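Local coordinates for xylose isomerase-like TIM barrel (Anabaena variabilis ATCC 29413, PDB 2QW5), which binds a zinc ion and D-xylose in a TIM barrel and is probably an isomerase or epimerase acting on sugars or sugar phosphates, at residues Ser113-Thr118 against Asp167-Tyr172; Pro191-Asn194 against Gln198-Glu201; Glu201-Val206 against Val211-Asp216. One frame throughout, in Å; residues are numbered along the deposited sequence.

Contact 1. Residues Ser113-Thr118 against Asp167-Tyr172; sequences SRVDIT and DKLGEY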
ATOM      1  N   SER A 113     -14.330 -22.742  19.003  1.00 18.08           N
ATOM      2  CA  SER A 113     -13.081 -22.821  19.808  1.00 16.74           C
ATOM      3  C   SER A 113     -12.953 -21.632  20.745  1.00 16.47           C
ATOM      4  O   SER A 113     -12.530 -21.767  21.920  1.00 16.90           O
ATOM      5  CB  SER A 113     -11.826 -22.860  18.899  1.00 15.90           C
ATOM      6  OG  SER A 113     -10.661 -22.550  19.629  1.00 18.66           O
ATOM      7  N   ARG A 114     -13.258 -20.454  20.224  1.00 14.46           N
ATOM      8  CA  ARG A 114     -13.128 -19.240  21.004  1.00 15.14           C
ATOM      9  C   ARG A 114     -14.221 -19.194  22.063  1.00 16.47           C
ATOM     10  O   ARG A 114     -13.940 -18.774  23.197  1.00 14.13           O
ATOM     11  CB  ARG A 114     -12.998 -18.001  20.125  1.00 15.13           C
ATOM     12  CG  ARG A 114     -11.556 -17.668  19.643  1.00 13.32           C
ATOM     13  CD  ARG A 114     -10.724 -18.803  19.041  1.00 16.50           C
ATOM     14  NE  ARG A 114      -9.298 -18.473  19.020  1.00 20.13           N
ATOM     15  CZ  ARG A 114      -8.287 -19.342  19.033  1.00 16.17           C
ATOM     16  NH1 ARG A 114      -8.473 -20.656  19.081  1.00 17.97           N
ATOM     17  NH2 ARG A 114      -7.049 -18.873  18.984  1.00 19.85           N
ATOM     18  N   VAL A 115     -15.431 -19.665  21.739  1.00 17.15           N
ATOM     19  CA  VAL A 115     -16.482 -19.820  22.779  1.00 15.25           C
ATOM     20  C   VAL A 115     -15.914 -20.762  23.920  1.00 12.68           C
ATOM     21  O   VAL A 115     -16.080 -20.459  25.065  1.00 15.54           O
ATOM     22  CB  VAL A 115     -17.849 -20.373  22.246  1.00 18.69           C
ATOM     23  CG1 VAL A 115     -18.817 -20.715  23.403  1.00 15.77           C
ATOM     24  CG2 VAL A 115     -18.564 -19.400  21.246  1.00 11.09           C
ATOM     25  N   ASP A 116     -15.309 -21.908  23.567  1.00 11.92           N
ATOM     26  CA  ASP A 116     -14.719 -22.839  24.554  1.00 14.71           C
ATOM     27  C   ASP A 116     -13.680 -22.192  25.436  1.00 17.24           C
ATOM     28  O   ASP A 116     -13.671 -22.402  26.648  1.00 16.58           O
ATOM     29  CB  ASP A 116     -14.051 -24.054  23.898  1.00 17.39           C
ATOM     30  CG  ASP A 116     -15.037 -24.997  23.208  1.00 21.15           C
ATOM     31  OD1 ASP A 116     -16.252 -24.921  23.468  1.00 21.32           O
ATOM     32  OD2 ASP A 116     -14.560 -25.857  22.437  1.00 20.25           O
ATOM     33  N   ILE A 117     -12.795 -21.405  24.823  1.00 18.11           N
ATOM     34  CA  ILE A 117     -11.756 -20.649  25.579  1.00 17.21           C
ATOM     35  C   ILE A 117     -12.401 -19.638  26.563  1.00 16.44           C
ATOM     36  O   ILE A 117     -11.946 -19.452  27.698  1.00 17.08           O
ATOM     37  CB  ILE A 117     -10.823 -19.893  24.555  1.00 18.25           C
ATOM     38  CG1 ILE A 117      -9.948 -20.899  23.797  1.00 19.13           C
ATOM     39  CG2 ILE A 117     -10.031 -18.753  25.208  1.00 15.18           C
ATOM     40  CD1 ILE A 117      -9.168 -20.250  22.642  1.00 18.32           C
ATOM     41  N   THR A 118     -13.450 -18.951  26.103  1.00 15.34           N
ATOM     42  CA  THR A 118     -14.184 -17.983  26.943  1.00 16.32           C
ATOM     43  C   THR A 118     -14.684 -18.678  28.199  1.00 16.04           C
ATOM     44  O   THR A 118     -14.375 -18.221  29.300  1.00 16.03           O
ATOM     45  CB  THR A 118     -15.359 -17.305  26.174  1.00 16.57           C
ATOM     46  OG1 THR A 118     -14.812 -16.657  25.043  1.00 17.69           O
ATOM     47  CG2 THR A 118     -16.087 -16.245  27.063  1.00 12.69           C
ATOM     48  N   ASP A 167     -26.290 -18.177  13.904  1.00 15.52           N
ATOM     49  CA  ASP A 167     -27.414 -18.816  14.596  0.50 17.27           C
ATOM     50  C   ASP A 167     -26.889 -20.117  15.241  1.00 15.05           C
ATOM     51  O   ASP A 167     -27.115 -20.370  16.442  1.00 19.41           O
ATOM     52  CB  ASP A 167     -28.586 -19.082  13.604  0.50 17.05           C
ATOM     53  CG  ASP A 167     -29.951 -18.658  14.136  0.50 19.90           C
ATOM     54  OD1 ASP A 167     -30.161 -18.614  15.370  0.50 18.38           O
ATOM     55  OD2 ASP A 167     -30.839 -18.344  13.285  0.50 18.56           O
ATOM     56  N   LYS A 168     -26.139 -20.911  14.459  1.00 15.50           N
ATOM     57  CA  LYS A 168     -25.550 -22.176  14.942  1.00 18.55           C
ATOM     58  C   LYS A 168     -24.550 -21.940  16.086  1.00 19.13           C
ATOM     59  O   LYS A 168     -24.524 -22.661  17.106  1.00 18.80           O
ATOM     60  CB  LYS A 168     -24.891 -22.986  13.812  1.00 19.49           C
ATOM     61  CG  LYS A 168     -25.875 -23.678  12.849  1.00 28.71           C
ATOM     62  CD  LYS A 168     -26.707 -24.774  13.541  1.00 43.65           C
ATOM     63  CE  LYS A 168     -27.677 -25.476  12.590  1.00 46.29           C
ATOM     64  NZ  LYS A 168     -28.783 -24.584  12.168  1.00 57.22           N
ATOM     65  N   LEU A 169     -23.761 -20.893  15.950  1.00 17.57           N
ATOM     66  CA  LEU A 169     -22.822 -20.500  17.030  1.00 15.86           C
ATOM     67  C   LEU A 169     -23.597 -20.085  18.288  1.00 16.96           C
ATOM     68  O   LEU A 169     -23.145 -20.368  19.390  1.00 16.26           O
ATOM     69  CB  LEU A 169     -21.903 -19.337  16.572  1.00 15.93           C
ATOM     70  CG  LEU A 169     -20.791 -18.888  17.557  1.00 11.59           C
ATOM     71  CD1 LEU A 169     -19.761 -19.993  17.697  1.00 15.26           C
ATOM     72  CD2 LEU A 169     -20.151 -17.606  17.078  1.00 14.71           C
ATOM     73  N   GLY A 170     -24.746 -19.410  18.139  1.00 14.39           N
ATOM     74  CA  GLY A 170     -25.593 -19.024  19.299  1.00 17.41           C
ATOM     75  C   GLY A 170     -26.114 -20.250  20.067  1.00 18.15           C
ATOM     76  O   GLY A 170     -26.022 -20.344  21.298  1.00 17.03           O
ATOM     77  N   GLU A 171     -26.647 -21.217  19.329  1.00 18.76           N
ATOM     78  CA  GLU A 171     -27.115 -22.501  19.931  1.00 19.10           C
ATOM     79  C   GLU A 171     -26.007 -23.193  20.696  1.00 19.85           C
ATOM     80  O   GLU A 171     -26.225 -23.635  21.806  1.00 21.95           O
ATOM     81  CB  GLU A 171     -27.634 -23.429  18.866  1.00 18.64           C
ATOM     82  CG  GLU A 171     -28.922 -22.885  18.266  1.00 18.91           C
ATOM     83  CD  GLU A 171     -29.403 -23.647  17.036  1.00 27.59           C
ATOM     84  OE1 GLU A 171     -28.779 -24.649  16.619  1.00 38.96           O
ATOM     85  OE2 GLU A 171     -30.415 -23.210  16.462  1.00 39.89           O
ATOM     86  N   TYR A 172     -24.824 -23.255  20.097  1.00 17.00           N
ATOM     87  CA  TYR A 172     -23.625 -23.767  20.784  1.00 17.21           C
ATOM     88  C   TYR A 172     -23.241 -22.949  22.025  1.00 17.56           C
ATOM     89  O   TYR A 172     -23.041 -23.546  23.083  1.00 16.97           O
ATOM     90  CB  TYR A 172     -22.463 -23.838  19.821  1.00 19.47           C
ATOM     91  CG  TYR A 172     -21.213 -24.443  20.437  1.00 18.50           C
ATOM     92  CD1 TYR A 172     -21.112 -25.824  20.610  1.00 26.62           C
ATOM     93  CD2 TYR A 172     -20.156 -23.645  20.893  1.00 22.96           C
ATOM     94  CE1 TYR A 172     -19.992 -26.397  21.207  1.00 29.88           C
ATOM     95  CE2 TYR A 172     -19.022 -24.224  21.495  1.00 16.36           C
ATOM     96  CZ  TYR A 172     -18.941 -25.598  21.624  1.00 26.97           C
ATOM     97  OH  TYR A 172     -17.866 -26.229  22.201  1.00 23.81           O
TER

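Contact 2. Residues Pro191-Asn194 against Gln198-Glu201; sequences PGPN and QLIE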
ATOM      1  N   PRO A 191     -15.277  -2.536   7.358  1.00 14.99           N
ATOM      2  CA  PRO A 191     -16.362  -2.247   6.384  1.00 14.16           C
ATOM      3  C   PRO A 191     -17.792  -2.335   6.885  1.00 15.64           C
ATOM      4  O   PRO A 191     -18.678  -1.658   6.334  1.00 17.81           O
ATOM      5  CB  PRO A 191     -16.102  -3.255   5.275  1.00 13.02           C
ATOM      6  CG  PRO A 191     -15.442  -4.372   5.971  1.00 15.50           C
ATOM      7  CD  PRO A 191     -14.531  -3.740   6.950  1.00 18.67           C
ATOM      8  N   GLY A 192     -18.012  -3.143   7.924  1.00 15.16           N
ATOM      9  CA  GLY A 192     -19.311  -3.267   8.549  1.00 17.49           C
ATOM     10  C   GLY A 192     -19.388  -4.461   9.470  1.00 18.41           C
ATOM     11  O   GLY A 192     -18.485  -5.270   9.461  1.00 21.25           O
ATOM     12  N   PRO A 193     -20.430  -4.554  10.321  1.00 20.20           N
ATOM     13  CA  PRO A 193     -21.481  -3.538  10.558  1.00 21.63           C
ATOM     14  C   PRO A 193     -20.904  -2.337  11.321  1.00 20.98           C
ATOM     15  O   PRO A 193     -20.125  -2.518  12.273  1.00 19.58           O
ATOM     16  CB  PRO A 193     -22.557  -4.293  11.354  1.00 22.71           C
ATOM     17  CG  PRO A 193     -21.818  -5.440  12.007  1.00 18.68           C
ATOM     18  CD  PRO A 193     -20.676  -5.802  11.082  1.00 20.00           C
ATOM     19  N   ASN A 194     -21.223  -1.129  10.842  1.00 18.66           N
ATOM     20  CA  ASN A 194     -20.711   0.100  11.453  1.00 18.72           C
ATOM     21  C   ASN A 194     -21.646   0.738  12.482  1.00 19.72           C
ATOM     22  O   ASN A 194     -21.179   1.307  13.493  1.00 17.96           O
ATOM     23  CB  ASN A 194     -20.337   1.162  10.397  1.00 16.62           C
ATOM     24  CG  ASN A 194     -19.356   0.658   9.347  1.00 16.02           C
ATOM     25  OD1 ASN A 194     -19.625   0.782   8.147  1.00 18.16           O
ATOM     26  ND2 ASN A 194     -18.259   0.050   9.781  1.00 14.41           N
ATOM     27  N   GLN A 198     -27.510  -1.221  11.421  1.00 19.07           N
ATOM     28  CA  GLN A 198     -27.009  -2.276  10.530  1.00 20.25           C
ATOM     29  C   GLN A 198     -26.916  -3.618  11.268  1.00 19.85           C
ATOM     30  O   GLN A 198     -27.205  -4.660  10.688  1.00 19.71           O
ATOM     31  CB  GLN A 198     -25.632  -1.882   9.947  1.00 21.47           C
ATOM     32  CG  GLN A 198     -25.707  -0.634   9.036  1.00 20.50           C
ATOM     33  CD  GLN A 198     -24.387   0.008   8.714  1.00 20.02           C
ATOM     34  OE1 GLN A 198     -23.401  -0.162   9.453  1.00 17.49           O
ATOM     35  NE2 GLN A 198     -24.340   0.733   7.576  1.00 18.55           N
ATOM     36  N   LEU A 199     -26.442  -3.602  12.518  1.00 20.22           N
ATOM     37  CA  LEU A 199     -26.392  -4.834  13.329  1.00 18.79           C
ATOM     38  C   LEU A 199     -27.801  -5.342  13.713  1.00 20.19           C
ATOM     39  O   LEU A 199     -28.020  -6.550  13.753  1.00 17.35           O
ATOM     40  CB  LEU A 199     -25.541  -4.640  14.573  1.00 20.45           C
ATOM     41  CG  LEU A 199     -25.302  -5.848  15.470  1.00 21.95           C
ATOM     42  CD1 LEU A 199     -24.866  -7.088  14.690  1.00 14.63           C
ATOM     43  CD2 LEU A 199     -24.271  -5.466  16.535  1.00 16.27           C
ATOM     44  N   ILE A 200     -28.732  -4.419  13.982  1.00 19.35           N
ATOM     45  CA  ILE A 200     -30.105  -4.764  14.314  1.00 20.86           C
ATOM     46  C   ILE A 200     -30.733  -5.455  13.108  1.00 22.18           C
ATOM     47  O   ILE A 200     -31.382  -6.503  13.271  1.00 23.83           O
ATOM     48  CB  ILE A 200     -30.927  -3.571  14.800  1.00 22.26           C
ATOM     49  CG1 ILE A 200     -30.588  -3.265  16.272  1.00 18.41           C
ATOM     50  CG2 ILE A 200     -32.433  -3.869  14.728  1.00 17.58           C
ATOM     51  CD1 ILE A 200     -31.154  -1.980  16.794  1.00 20.13           C
ATOM     52  N   GLU A 201     -30.502  -4.913  11.919  1.00 24.30           N
ATOM     53  CA  GLU A 201     -30.974  -5.534  10.662  1.00 24.51           C
ATOM     54  C   GLU A 201     -30.399  -6.959  10.441  1.00 23.74           C
ATOM     55  O   GLU A 201     -31.122  -7.873  10.036  1.00 23.84           O
ATOM     56  CB  GLU A 201     -30.640  -4.624   9.482  1.00 26.92           C
ATOM     57  CG  GLU A 201     -31.214  -5.088   8.109  1.00 31.11           C
ATOM     58  CD  GLU A 201     -31.047  -4.040   6.969  1.00 36.45           C
ATOM     59  OE1 GLU A 201     -30.575  -2.882   7.205  1.00 49.92           O
ATOM     60  OE2 GLU A 201     -31.402  -4.399   5.819  1.00 56.24           O
TER

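Contact 3. Residues Glu201-Val206 against Val211-Asp216; sequences EFLKGV and VGVVID. With ZN (zinc ion), chain D.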
ATOM      1  N   GLU A 201     -30.502  -4.913  11.919  1.00 24.30           N
ATOM      2  CA  GLU A 201     -30.974  -5.534  10.662  1.00 24.51           C
ATOM      3  C   GLU A 201     -30.399  -6.959  10.441  1.00 23.74           C
ATOM      4  O   GLU A 201     -31.122  -7.873  10.036  1.00 23.84           O
ATOM      5  CB  GLU A 201     -30.640  -4.624   9.482  1.00 26.92           C
ATOM      6  CG  GLU A 201     -31.214  -5.088   8.109  1.00 31.11           C
ATOM      7  CD  GLU A 201     -31.047  -4.040   6.969  1.00 36.45           C
ATOM      8  OE1 GLU A 201     -30.575  -2.882   7.205  1.00 49.92           O
ATOM      9  OE2 GLU A 201     -31.402  -4.399   5.819  1.00 56.24           O
ATOM     10  N   PHE A 202     -29.106  -7.135  10.729  1.00 22.12           N
ATOM     11  CA  PHE A 202     -28.440  -8.434  10.632  1.00 21.29           C
ATOM     12  C   PHE A 202     -29.103  -9.445  11.555  1.00 21.69           C
ATOM     13  O   PHE A 202     -29.415 -10.585  11.126  1.00 21.58           O
ATOM     14  CB  PHE A 202     -26.936  -8.331  10.978  1.00 21.74           C
ATOM     15  CG  PHE A 202     -26.231  -9.674  11.058  1.00 19.00           C
ATOM     16  CD1 PHE A 202     -25.839 -10.331   9.906  1.00 22.84           C
ATOM     17  CD2 PHE A 202     -25.996 -10.288  12.281  1.00 18.63           C
ATOM     18  CE1 PHE A 202     -25.210 -11.582   9.961  1.00 22.51           C
ATOM     19  CE2 PHE A 202     -25.361 -11.566  12.353  1.00 19.24           C
ATOM     20  CZ  PHE A 202     -24.959 -12.194  11.186  1.00 24.21           C
ATOM     21  N   LEU A 203     -29.290  -9.038  12.809  1.00 20.71           N
ATOM     22  CA  LEU A 203     -29.906  -9.894  13.830  1.00 22.57           C
ATOM     23  C   LEU A 203     -31.336 -10.341  13.548  1.00 22.49           C
ATOM     24  O   LEU A 203     -31.740 -11.358  14.100  1.00 22.69           O
ATOM     25  CB  LEU A 203     -29.802  -9.290  15.214  1.00 21.35           C
ATOM     26  CG  LEU A 203     -28.372  -9.199  15.779  1.00 21.91           C
ATOM     27  CD1 LEU A 203     -28.390  -8.315  16.978  1.00 14.74           C
ATOM     28  CD2 LEU A 203     -27.740 -10.539  16.142  1.00 23.64           C
ATOM     29  N   LYS A 204     -32.076  -9.620  12.695  1.00 26.32           N
ATOM     30  CA  LYS A 204     -33.445 -10.018  12.329  0.50 27.22           C
ATOM     31  C   LYS A 204     -33.437 -11.414  11.685  1.00 27.66           C
ATOM     32  O   LYS A 204     -34.441 -12.125  11.751  1.00 30.23           O
ATOM     33  CB  LYS A 204     -34.115  -8.977  11.401  0.50 29.76           C
ATOM     34  CG  LYS A 204     -34.316  -7.548  11.996  0.50 34.01           C
ATOM     35  CD  LYS A 204     -35.508  -7.427  12.956  0.50 33.66           C
ATOM     36  CE  LYS A 204     -35.610  -6.062  13.692  0.50 26.33           C
ATOM     37  NZ  LYS A 204     -35.627  -4.819  12.914  0.50 26.32           N
ATOM     38  N   GLY A 205     -32.321 -11.791  11.047  1.00 27.17           N
ATOM     39  CA  GLY A 205     -32.144 -13.122  10.446  1.00 25.90           C
ATOM     40  C   GLY A 205     -31.446 -14.195  11.285  1.00 25.90           C
ATOM     41  O   GLY A 205     -31.104 -15.259  10.762  1.00 27.17           O
ATOM     42  N   VAL A 206     -31.243 -13.916  12.569  1.00 22.80           N
ATOM     43  CA  VAL A 206     -30.637 -14.835  13.529  1.00 22.87           C
ATOM     44  C   VAL A 206     -31.669 -15.150  14.636  1.00 24.94           C
ATOM     45  O   VAL A 206     -32.021 -14.288  15.437  1.00 24.71           O
ATOM     46  CB  VAL A 206     -29.379 -14.207  14.106  1.00 22.51           C
ATOM     47  CG1 VAL A 206     -28.661 -15.167  15.052  1.00 14.75           C
ATOM     48  CG2 VAL A 206     -28.430 -13.801  12.948  1.00 18.29           C
ATOM     49  N   VAL A 211     -27.184 -14.625  20.567  1.00 17.58           N
ATOM     50  CA  VAL A 211     -26.451 -13.728  19.675  1.00 19.57           C
ATOM     51  C   VAL A 211     -27.046 -12.327  19.811  1.00 18.26           C
ATOM     52  O   VAL A 211     -28.137 -12.040  19.339  1.00 19.31           O
ATOM     53  CB  VAL A 211     -26.473 -14.184  18.201  1.00 18.57           C
ATOM     54  CG1 VAL A 211     -25.663 -13.175  17.305  1.00 19.27           C
ATOM     55  CG2 VAL A 211     -25.915 -15.633  18.047  1.00 15.44           C
ATOM     56  N   GLY A 212     -26.313 -11.451  20.484  1.00 17.94           N
ATOM     57  CA  GLY A 212     -26.739 -10.075  20.699  1.00 16.00           C
ATOM     58  C   GLY A 212     -25.654  -9.068  20.406  1.00 17.24           C
ATOM     59  O   GLY A 212     -24.852  -9.246  19.468  1.00 16.10           O
ATOM     60  N   VAL A 213     -25.638  -7.999  21.204  1.00 16.74           N
ATOM     61  CA  VAL A 213     -24.753  -6.870  20.914  1.00 16.34           C
ATOM     62  C   VAL A 213     -23.953  -6.367  22.092  1.00 16.09           C
ATOM     63  O   VAL A 213     -24.336  -6.539  23.244  1.00 17.80           O
ATOM     64  CB  VAL A 213     -25.571  -5.642  20.354  1.00 19.81           C
ATOM     65  CG1 VAL A 213     -26.613  -6.093  19.366  1.00 15.47           C
ATOM     66  CG2 VAL A 213     -26.257  -4.879  21.430  1.00 26.14           C
ATOM     67  N   VAL A 214     -22.836  -5.740  21.745  1.00 14.18           N
ATOM     68  CA  VAL A 214     -22.111  -4.877  22.659  1.00 15.58           C
ATOM     69  C   VAL A 214     -22.283  -3.477  22.047  1.00 16.73           C
ATOM     70  O   VAL A 214     -22.168  -3.325  20.820  1.00 18.88           O
ATOM     71  CB  VAL A 214     -20.621  -5.215  22.826  1.00 14.95           C
ATOM     72  CG1 VAL A 214     -19.921  -5.478  21.467  1.00 16.22           C
ATOM     73  CG2 VAL A 214     -19.954  -4.122  23.647  1.00 15.76           C
ATOM     74  N   ILE A 215     -22.617  -2.485  22.883  1.00 15.58           N
ATOM     75  CA  ILE A 215     -22.646  -1.088  22.483  1.00 16.84           C
ATOM     76  C   ILE A 215     -21.409  -0.457  23.111  1.00 18.49           C
ATOM     77  O   ILE A 215     -21.279  -0.481  24.329  1.00 20.35           O
ATOM     78  CB  ILE A 215     -23.918  -0.337  22.930  1.00 20.79           C
ATOM     79  CG1 ILE A 215     -25.200  -1.040  22.429  1.00 17.73           C
ATOM     80  CG2 ILE A 215     -23.871   1.133  22.407  1.00 11.88           C
ATOM     81  CD1 ILE A 215     -26.437  -0.417  22.993  1.00 18.81           C
ATOM     82  N   ASP A 216     -20.524   0.067  22.258  1.00 17.05           N
ATOM     83  CA  ASP A 216     -19.262   0.745  22.626  1.00 14.79           C
ATOM     84  C   ASP A 216     -19.509   2.219  22.282  1.00 15.72           C
ATOM     85  O   ASP A 216     -19.848   2.530  21.117  1.00 14.63           O
ATOM     86  CB  ASP A 216     -18.139   0.144  21.804  1.00 15.21           C
ATOM     87  CG  ASP A 216     -16.793   0.889  21.927  1.00 18.66           C
ATOM     88  OD1 ASP A 216     -16.751   2.129  21.845  1.00 24.38           O
ATOM     89  OD2 ASP A 216     -15.772   0.200  22.023  1.00 22.92           O
TER
HETATM   90 ZN    ZN D 400     -14.873  -1.856  21.570  0.50 24.74          ZN
HETATM   91  O   HOH W   1     -13.535  -1.502  20.085  1.00 27.65           O

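Contact 1. Residues Ser113-Thr118 against Asp167-Tyr172
Val115 and Tyr172 mark the nearest backbone approach between two helical turns, their CA atoms 8.4 Å apart. The axes run in roughly the same direction, inclined by -27°, and pass 10.9 Å from each other, a gap spanned by Val115 and Leu169 and, further out, by the ring of Tyr172. Val115 does the apolar work by splitting its methyls between two partners. CG2 meets CD1 of Leu169 at 3.8 Å, while CG1, set anti to its own backbone N (chi1 171°), comes to CE2 of Tyr172 at 4.0 Å, obliquely to the ring.

Tyr172 reaches past Val115 to the next residue. Its hydroxyl OH donates to OD1 of Asp116, which lies at the ring edge and near the ring plane; the carboxylate is turned 54° from that plane. The modelled OH to OD1 separation of 2.4 Å is very short, so the exact length is doubtful although the pairing is clear. The same OD1 has a long, weak ion pair with Lys176, one turn further along the helix of Tyr172.

This is packing between consecutive outer helices of the barrel, 101-120 and 148-176. Leu169 also touches Leu108, Leu111 and Lys112, and Val115 rests on Met126 of strand 125-128 beneath. Across helix 101-120, Arg114 and Ile117 meet Tyr60 and Tyr67 of helix 60-76.

Contact 2. Residues Pro191-Asn194 against Gln198-Glu201
Asn194 and Gln198 are joined by the one hydrogen bond of this contact, from the backbone N of Asn194 to the side-chain OE1 of Gln198. The length is 2.8 Å; the donor lies almost on the line of the Gln198 C=O (167° at the oxygen), though the hydrogen bond is bent at the hydrogen, with an N-H...OE1 angle of 141°. Gln198 gets there with CG beside its own backbone N and anti to the carbonyl carbon, the chain then running extended. OE1 also accepts from Lys195 N, so one oxygen holds two successive amides just where the chain enters helix 196-203. With an alanine here, the N-H groups of Asn194 and Lys195 would probably be left without this acceptor and the entry to the helix less firmly fixed.

The carboxamide of Asn194 turns elsewhere, its plane 53° from that of Gln198. ND2 bonds to the carbonyls of Ile185 and Thr190, and OD1 pairs with Thr296 OG1 of the second subunit, which brings that neighbouring subunit up against this loop.

In the TIM barrel this is the loop that leaves the C-terminal end of strand 179-182, carries the zinc ligand Glu183 near its start, and leads into the outer helix of the same unit.

Van der Waals contact fills in the rest. The peptide before Pro193 is cis, and the proline ring presents CB to Gln198 CB at 4.2 Å and to the backbone N of Leu199 at 4.1 Å. Looser still is the approach of Pro193 CG to Leu199 CD1, 4.4 Å. Asn194 CB packs against Gln198 OE1 at 3.5 Å, and Leu199 in turn touches Pro184, the neighbour of Glu183.

Contact 3. Residues Glu201-Val206 against Val211-Asp216
Leu203 drives its forked end against Val211 and Val213, closing the second half of a beta-alpha-beta unit of the TIM barrel: strand 179-182, helix 196-203, strand 211-216. The tight part is here. CD2 of Leu203 reaches CG1 of Val211 at 3.6 Å and is equally close to the Val211 carbonyl O, while CD1 meets CG1 of Val213 at 3.7 Å. Chi1 of -67° puts CG beside the backbone N and the fork over the strand, where its two methyls go to different valines, one on each side of Gly212 in the chain. No hydrogen bond crosses between the segments; the side chains that meet are all aliphatic.

Past Leu203 the fit slackens. A type I turn from Leu203 to Val206 carries Lys204 and Gly205 out into solvent, away from the strand, before Val206 turns back inward. Val206 CG1 lies 4.0 Å from CB of Val211, the two side chains crossing at about a right angle. Arg242 spans the two segments here, its NH2 bonded to Val206 O and its NE to Val211 O.

At the other end of the strand, beyond the helix contact, Asp216 takes up the N-cap position of the next helix and joins Glu183, Gln247 and Glu281 around the zinc ion: its OD2 binds the metal at 2.3 Å, and the oxygen of a water completes the set, 2.0 Å from the zinc.

How the contacts relate
Contacts 2 and 3 follow one another along helix 196-203 and share Glu201; their centres are 8 Å apart, and Leu199 CD2 touches Val213 CG1 at 3.7 Å. Contact 1 lies on the preceding helices, yet it reaches contact 3 directly, with Gly170 CA 3.6 Å from Val211 CG2, while Asp167 bonds to the backbone of Lys207 and Ser208 just after Val206. Contacts 1 and 2 do not touch, their nearest atoms being about 11 Å apart. Only contact 3 holds a zinc ligand. The side chain of Leu199 is about 6 Å from that of Glu183; D-xylose lies about 10 Å from the Asn194 side chain and about 13 Å from that of Leu169.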